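PDB 7NCV: glutaredoxin, CPYC type, which probably reduces disulfides and glutathione mixed disulfides by thiol-disulfide exchange, and binds an iron-sulfur cluster in an atypical way. Local coordinates for residues 32-37 with 47-52; 8-13 with 20-25. All coordinates share one frame; numbering follows the deposited sequence.

Contact 1: 32-37 with 47-52; sequences KAKNAL and VVELEN. With NA (sodium ion), chain D.
Lys34 on helix 28-41 reaches across to Val47 and Glu49 on strand 46-49, bridging the second half of the beta-alpha-beta unit that opens the thioredoxin-type sheet of a glutaredoxin. The CB of Lys34 points toward the strand; with CG turned away from the carbonyl carbon (chi1 -72°) and the rest of the chain extended, NZ is carried out to the strand. CB, CG and CD act as a spacer, a span that suits a long, flexible lysine, and contact begins at the far end. There Lys34 CE rests on Val47 CG1 at 3.8 Å, the two side chains crossing at about a right angle; a valine suits this place because its CG1 methyl gives the last methylene, CE, an apolar surface to lie on. Lys34 NZ then forms a salt bridge with Glu49 OE2 at 2.8 Å, and the oxygen receives it through its syn lone pair, the one on the side of OE1. The glutamate arrives from the opposite direction: its chain is bent at chi2 (-69°), which brings the carboxylate back toward the helix. It supplies the opposite charge and a second oxygen, OE1, which accepts a hydrogen bond from Ser23, whose hydroxyl also makes a weak bond with the lysine. With both oxygens engaged, the carboxylate is held against rotation, and the lysine charge probably helps it stay ionised. Further along, the chain turns around a sodium ion, a site to which Asn52 also belongs. The ion is bound by Glu49 O at 2.8 Å and by a water that donates a hydrogen bond of 2.8 Å to Glu51 OE2.

Contact 2: 8-13 with 20-25; sequences NEIQKA and IVYSKT
Ile10 comes at the ring of Tyr22 obliquely, and a water lies in the ring plane, at its edge. This is where helix 3-16 packs on strand 19-23 of the thioredoxin-type sheet; the axes of segments 8-13 and 20-23 come within 10.6 Å at their closest, at 148°, roughly antiparallel. Both branches of Ile10 take part: CG1 lies 3.8 Å from Tyr22 CZ, and CG2 lies 3.9 Å from Tyr22 CE2. The same isoleucine also packs on Met59, Ala62 and Ile66 of helix 58-67, a fitting use for a branched apolar residue. One turn on, Ala13 is small enough to let the strand side chains approach; its CB sits 3.6 Å from Ile20 CD1 and 3.4 Å from Tyr22 OH. In Ile20, chi1 (179°) and an extended chi2 (167°) together carry CD1 to Ala13. Tyrosine combines an apolar ring with a polar tip that can meet water at the border of the core. A phenylalanine here would probably leave the water without its hydroxyl partner and take away the contact that OH makes with Ala13 and Ile10. That water joins Tyr22 OH, at 2.8 Å, to Glu9, which also forms a salt bridge with Arg53; the water donates to Glu9 OE2 at 2.7 Å.

From the N terminus, helix 3-16 leads through a short turn into strand 19-23, and contact 2 closes that short loop. The chain then passes through the Cys27 and Cys30 region, runs along helix 28-41 and returns in strand 46-49, where contact 1 closes a second loop. The two contacts lie in series, neither enclosing the other. They meet at and just beyond the C-terminal ends of strands 19-23 and 46-49, parallel neighbours in the sheet, where Thr25 of contact 2 probably hydrogen-bonds with Glu51 of contact 1. Together they fasten two helices to this part of the sheet, with alternating side chains of strand 19-23 serving each, Tyr22 helix 3-16 and Val21 helix 28-41.

Contact 1: 32-37 with 47-52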
loop_
_atom_site.group_PDB
_atom_site.type_symbol
_atom_site.label_atom_id
_atom_site.label_comp_id
_atom_site.label_asym_id
_atom_site.label_seq_id
_atom_site.Cartn_x
_atom_site.Cartn_y
_atom_site.Cartn_z
ATOM N N LYS A 32 0.605 -5.032 -10.402
ATOM C CA LYS A 32 -0.313 -6.109 -10.045
ATOM C C LYS A 32 -1.225 -5.668 -8.914
ATOM O O LYS A 32 -2.438 -5.915 -8.964
ATOM C CB LYS A 32 0.513 -7.324 -9.628
ATOM C CG LYS A 32 -0.284 -8.596 -9.417
ATOM C CD LYS A 32 0.643 -9.804 -9.164
ATOM C CE LYS A 32 1.503 -10.153 -10.318
ATOM N NZ LYS A 32 2.043 -11.542 -10.070
ATOM N N ALA A 33 -0.671 -4.972 -7.912
ATOM C CA ALA A 33 -1.509 -4.502 -6.813
ATOM C C ALA A 33 -2.482 -3.433 -7.264
ATOM O O ALA A 33 -3.654 -3.468 -6.874
ATOM C CB ALA A 33 -0.612 -3.952 -5.722
ATOM N N LYS A 34 -2.004 -2.490 -8.081
ATOM C CA LYS A 34 -2.865 -1.402 -8.538
ATOM C C LYS A 34 -3.992 -1.954 -9.382
ATOM O O LYS A 34 -5.156 -1.572 -9.228
ATOM C CB LYS A 34 -2.036 -0.411 -9.340
ATOM C CG LYS A 34 -1.112 0.399 -8.464
ATOM C CD LYS A 34 -0.072 1.040 -9.448
ATOM C CE LYS A 34 0.811 1.990 -8.645
ATOM N NZ LYS A 34 1.773 2.591 -9.659
ATOM N N ASN A 35 -3.675 -2.903 -10.286
ATOM C CA ASN A 35 -4.704 -3.445 -11.166
ATOM C C ASN A 35 -5.752 -4.185 -10.345
ATOM O O ASN A 35 -6.953 -4.137 -10.673
ATOM C CB ASN A 35 -4.079 -4.376 -12.189
ATOM C CG ASN A 35 -3.427 -3.617 -13.331
ATOM O OD1 ASN A 35 -3.599 -2.410 -13.492
ATOM N ND2 ASN A 35 -2.648 -4.374 -14.156
ATOM N N ALA A 36 -5.317 -4.873 -9.272
ATOM C CA ALA A 36 -6.255 -5.581 -8.404
ATOM C C ALA A 36 -7.224 -4.611 -7.729
ATOM O O ALA A 36 -8.457 -4.813 -7.761
ATOM C CB ALA A 36 -5.491 -6.417 -7.388
ATOM N N LEU A 37 -6.679 -3.565 -7.123
ATOM C CA LEU A 37 -7.522 -2.541 -6.511
ATOM C C LEU A 37 -8.421 -1.888 -7.555
ATOM O O LEU A 37 -9.583 -1.550 -7.246
ATOM C CB LEU A 37 -6.589 -1.529 -5.851
ATOM C CG LEU A 37 -5.978 -2.076 -4.561
ATOM C CD1 LEU A 37 -4.786 -1.177 -4.177
ATOM C CD2 LEU A 37 -6.960 -2.249 -3.365
ATOM N N VAL A 47 -1.818 6.402 -3.905
ATOM C CA VAL A 47 -0.530 5.783 -4.196
ATOM C C VAL A 47 0.578 6.764 -3.896
ATOM O O VAL A 47 0.508 7.916 -4.317
ATOM C CB VAL A 47 -0.435 5.348 -5.674
ATOM C CG1 VAL A 47 0.925 4.709 -5.958
ATOM C CG2 VAL A 47 -1.554 4.369 -5.998
ATOM N N VAL A 48 1.588 6.323 -3.136
ATOM C CA VAL A 48 2.774 7.128 -2.838
ATOM C C VAL A 48 3.906 6.485 -3.639
ATOM O O VAL A 48 4.386 5.396 -3.284
ATOM C CB VAL A 48 3.109 7.135 -1.345
ATOM C CG1 VAL A 48 4.337 8.046 -1.115
ATOM C CG2 VAL A 48 1.906 7.617 -0.528
ATOM N N GLU A 49 4.354 7.139 -4.703
ATOM C CA GLU A 49 5.489 6.618 -5.466
ATOM C C GLU A 49 6.782 7.081 -4.839
ATOM O O GLU A 49 6.939 8.272 -4.514
ATOM C CB GLU A 49 5.420 7.103 -6.914
ATOM C CG GLU A 49 4.116 6.714 -7.674
ATOM C CD GLU A 49 3.949 5.240 -7.995
ATOM O OE1 GLU A 49 4.765 4.398 -7.543
ATOM O OE2 GLU A 49 2.936 4.960 -8.674
ATOM N N LEU A 50 7.736 6.165 -4.685
ATOM C CA LEU A 50 8.927 6.437 -3.896
ATOM C C LEU A 50 10.201 6.717 -4.704
ATOM O O LEU A 50 11.186 7.197 -4.107
ATOM C CB LEU A 50 9.189 5.274 -2.924
ATOM C CG LEU A 50 8.112 5.041 -1.867
ATOM C CD1 LEU A 50 8.526 3.826 -0.985
ATOM C CD2 LEU A 50 7.985 6.266 -0.986
ATOM N N GLU A 51 10.238 6.419 -6.025
ATOM C CA GLU A 51 11.525 6.453 -6.708
ATOM C C GLU A 51 12.137 7.849 -6.797
ATOM O O GLU A 51 13.360 7.953 -6.902
ATOM C CB GLU A 51 11.410 5.809 -8.109
ATOM C CG GLU A 51 10.679 6.683 -9.095
ATOM C CD GLU A 51 9.166 6.546 -9.041
ATOM O OE1 GLU A 51 8.565 5.797 -8.213
ATOM O OE2 GLU A 51 8.518 7.227 -9.879
ATOM N N ASN A 52 11.336 8.932 -6.723
ATOM C CA ASN A 52 11.892 10.279 -6.748
ATOM C C ASN A 52 11.874 10.915 -5.370
ATOM O O ASN A 52 12.090 12.125 -5.273
ATOM C CB ASN A 52 11.145 11.168 -7.757
ATOM C CG ASN A 52 11.348 10.711 -9.200
ATOM O OD1 ASN A 52 12.386 10.152 -9.530
ATOM N ND2 ASN A 52 10.394 10.987 -10.058
HETATM NA NA NA D . 8.612 9.536 -6.429
HETATM O O HOH W 1 7.577 9.688 -8.958
#

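Contact 2: 8-13 with 20-25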
loop_
_atom_site.group_PDB
_atom_site.type_symbol
_atom_site.label_atom_id
_atom_site.label_comp_id
_atom_site.label_asym_id
_atom_site.label_seq_id
_atom_site.Cartn_x
_atom_site.Cartn_y
_atom_site.Cartn_z
ATOM N N ASN A 8 6.921 7.902 11.159
ATOM C CA ASN A 8 5.825 8.811 11.527
ATOM C C ASN A 8 4.924 9.082 10.319
ATOM O O ASN A 8 3.687 9.006 10.407
ATOM C CB ASN A 8 6.393 10.124 12.068
ATOM C CG ASN A 8 5.302 11.094 12.432
ATOM O OD1 ASN A 8 4.605 10.902 13.429
ATOM N ND2 ASN A 8 5.108 12.114 11.594
ATOM N N GLU A 9 5.532 9.426 9.186
ATOM C CA GLU A 9 4.749 9.789 8.006
ATOM C C GLU A 9 3.871 8.629 7.559
ATOM O O GLU A 9 2.679 8.815 7.255
ATOM C CB GLU A 9 5.678 10.185 6.856
ATOM C CG GLU A 9 4.951 10.549 5.593
ATOM C CD GLU A 9 5.895 10.966 4.469
ATOM O OE1 GLU A 9 6.796 11.787 4.730
ATOM O OE2 GLU A 9 5.716 10.498 3.320
ATOM N N ILE A 10 4.457 7.429 7.458
ATOM C CA ILE A 10 3.720 6.252 6.980
ATOM C C ILE A 10 2.619 5.893 7.969
ATOM O O ILE A 10 1.481 5.618 7.569
ATOM C CB ILE A 10 4.681 5.083 6.728
ATOM C CG1 ILE A 10 5.575 5.462 5.590
ATOM C CG2 ILE A 10 3.890 3.831 6.345
ATOM C CD1 ILE A 10 6.715 4.475 5.405
ATOM N N GLN A 11 2.921 5.904 9.268
ATOM C CA GLN A 11 1.873 5.520 10.195
ATOM C C GLN A 11 0.691 6.479 10.109
ATOM O O GLN A 11 -0.467 6.045 10.124
ATOM C CB GLN A 11 2.418 5.460 11.623
ATOM C CG GLN A 11 3.379 4.275 11.795
ATOM C CD GLN A 11 3.958 4.313 13.197
ATOM O OE1 GLN A 11 4.217 5.404 13.756
ATOM N NE2 GLN A 11 4.166 3.138 13.773
ATOM N N LYS A 12 0.961 7.797 10.009
ATOM C CA LYS A 12 -0.121 8.784 9.917
ATOM C C LYS A 12 -0.910 8.596 8.618
ATOM O O LYS A 12 -2.150 8.694 8.613
ATOM C CB LYS A 12 0.467 10.173 9.996
ATOM C CG LYS A 12 0.840 10.561 11.462
ATOM C CD LYS A 12 1.273 12.006 11.595
ATOM C CE LYS A 12 1.158 12.470 13.052
ATOM N NZ LYS A 12 1.706 11.472 14.041
ATOM N N ALA A 13 -0.214 8.355 7.495
ATOM C CA ALA A 13 -0.930 8.207 6.232
ATOM C C ALA A 13 -1.762 6.937 6.231
ATOM O O ALA A 13 -2.888 6.918 5.704
ATOM C CB ALA A 13 0.068 8.192 5.055
ATOM N N ILE A 20 -4.138 2.714 0.918
ATOM C CA ILE A 20 -2.935 3.424 0.490
ATOM C C ILE A 20 -1.914 2.362 0.056
ATOM O O ILE A 20 -1.776 1.299 0.685
ATOM C CB ILE A 20 -2.387 4.376 1.591
ATOM C CG1 ILE A 20 -1.109 5.075 1.114
ATOM C CG2 ILE A 20 -2.111 3.603 2.902
ATOM C CD1 ILE A 20 -0.709 6.283 2.049
ATOM N N VAL A 21 -1.201 2.648 -1.021
ATOM C CA VAL A 21 -0.205 1.745 -1.593
ATOM C C VAL A 21 1.092 2.530 -1.671
ATOM O O VAL A 21 1.123 3.601 -2.307
ATOM C CB VAL A 21 -0.588 1.324 -3.007
ATOM C CG1 VAL A 21 0.479 0.332 -3.561
ATOM C CG2 VAL A 21 -1.982 0.709 -3.031
ATOM N N TYR A 22 2.168 2.007 -1.076
ATOM C CA TYR A 22 3.507 2.516 -1.290
ATOM C C TYR A 22 4.094 1.756 -2.464
ATOM O O TYR A 22 4.011 0.515 -2.514
ATOM C CB TYR A 22 4.348 2.320 -0.025
ATOM C CG TYR A 22 3.931 3.350 0.993
ATOM C CD1 TYR A 22 4.518 4.614 0.987
ATOM C CD2 TYR A 22 2.834 3.125 1.834
ATOM C CE1 TYR A 22 4.077 5.651 1.834
ATOM C CE2 TYR A 22 2.390 4.128 2.728
ATOM C CZ TYR A 22 3.030 5.375 2.714
ATOM O OH TYR A 22 2.585 6.386 3.581
ATOM N N SER A 23 4.630 2.500 -3.434
ATOM C CA SER A 23 4.900 1.950 -4.765
ATOM C C SER A 23 6.140 2.597 -5.353
ATOM O O SER A 23 6.714 3.538 -4.776
ATOM C CB SER A 23 3.626 2.242 -5.586
ATOM O OG SER A 23 3.753 1.948 -6.990
ATOM N N LYS A 24 6.594 2.066 -6.491
ATOM C CA LYS A 24 7.470 2.809 -7.394
ATOM C C LYS A 24 6.878 2.682 -8.798
ATOM O O LYS A 24 6.152 1.712 -9.097
ATOM C CB LYS A 24 8.888 2.290 -7.419
ATOM C CG LYS A 24 9.585 2.498 -6.082
ATOM C CD LYS A 24 11.004 1.895 -6.055
ATOM C CE LYS A 24 11.579 1.994 -4.603
ATOM N NZ LYS A 24 12.911 1.250 -4.646
ATOM N N THR A 25 7.139 3.690 -9.643
ATOM C CA THR A 25 6.552 3.727 -10.993
ATOM C C THR A 25 6.924 2.480 -11.802
ATOM O O THR A 25 6.048 1.858 -12.412
ATOM C CB THR A 25 7.003 4.996 -11.721
ATOM O OG1 THR A 25 6.477 6.116 -10.951
ATOM C CG2 THR A 25 6.479 5.076 -13.163
HETATM O O HOH W 2 3.669 8.806 2.839
#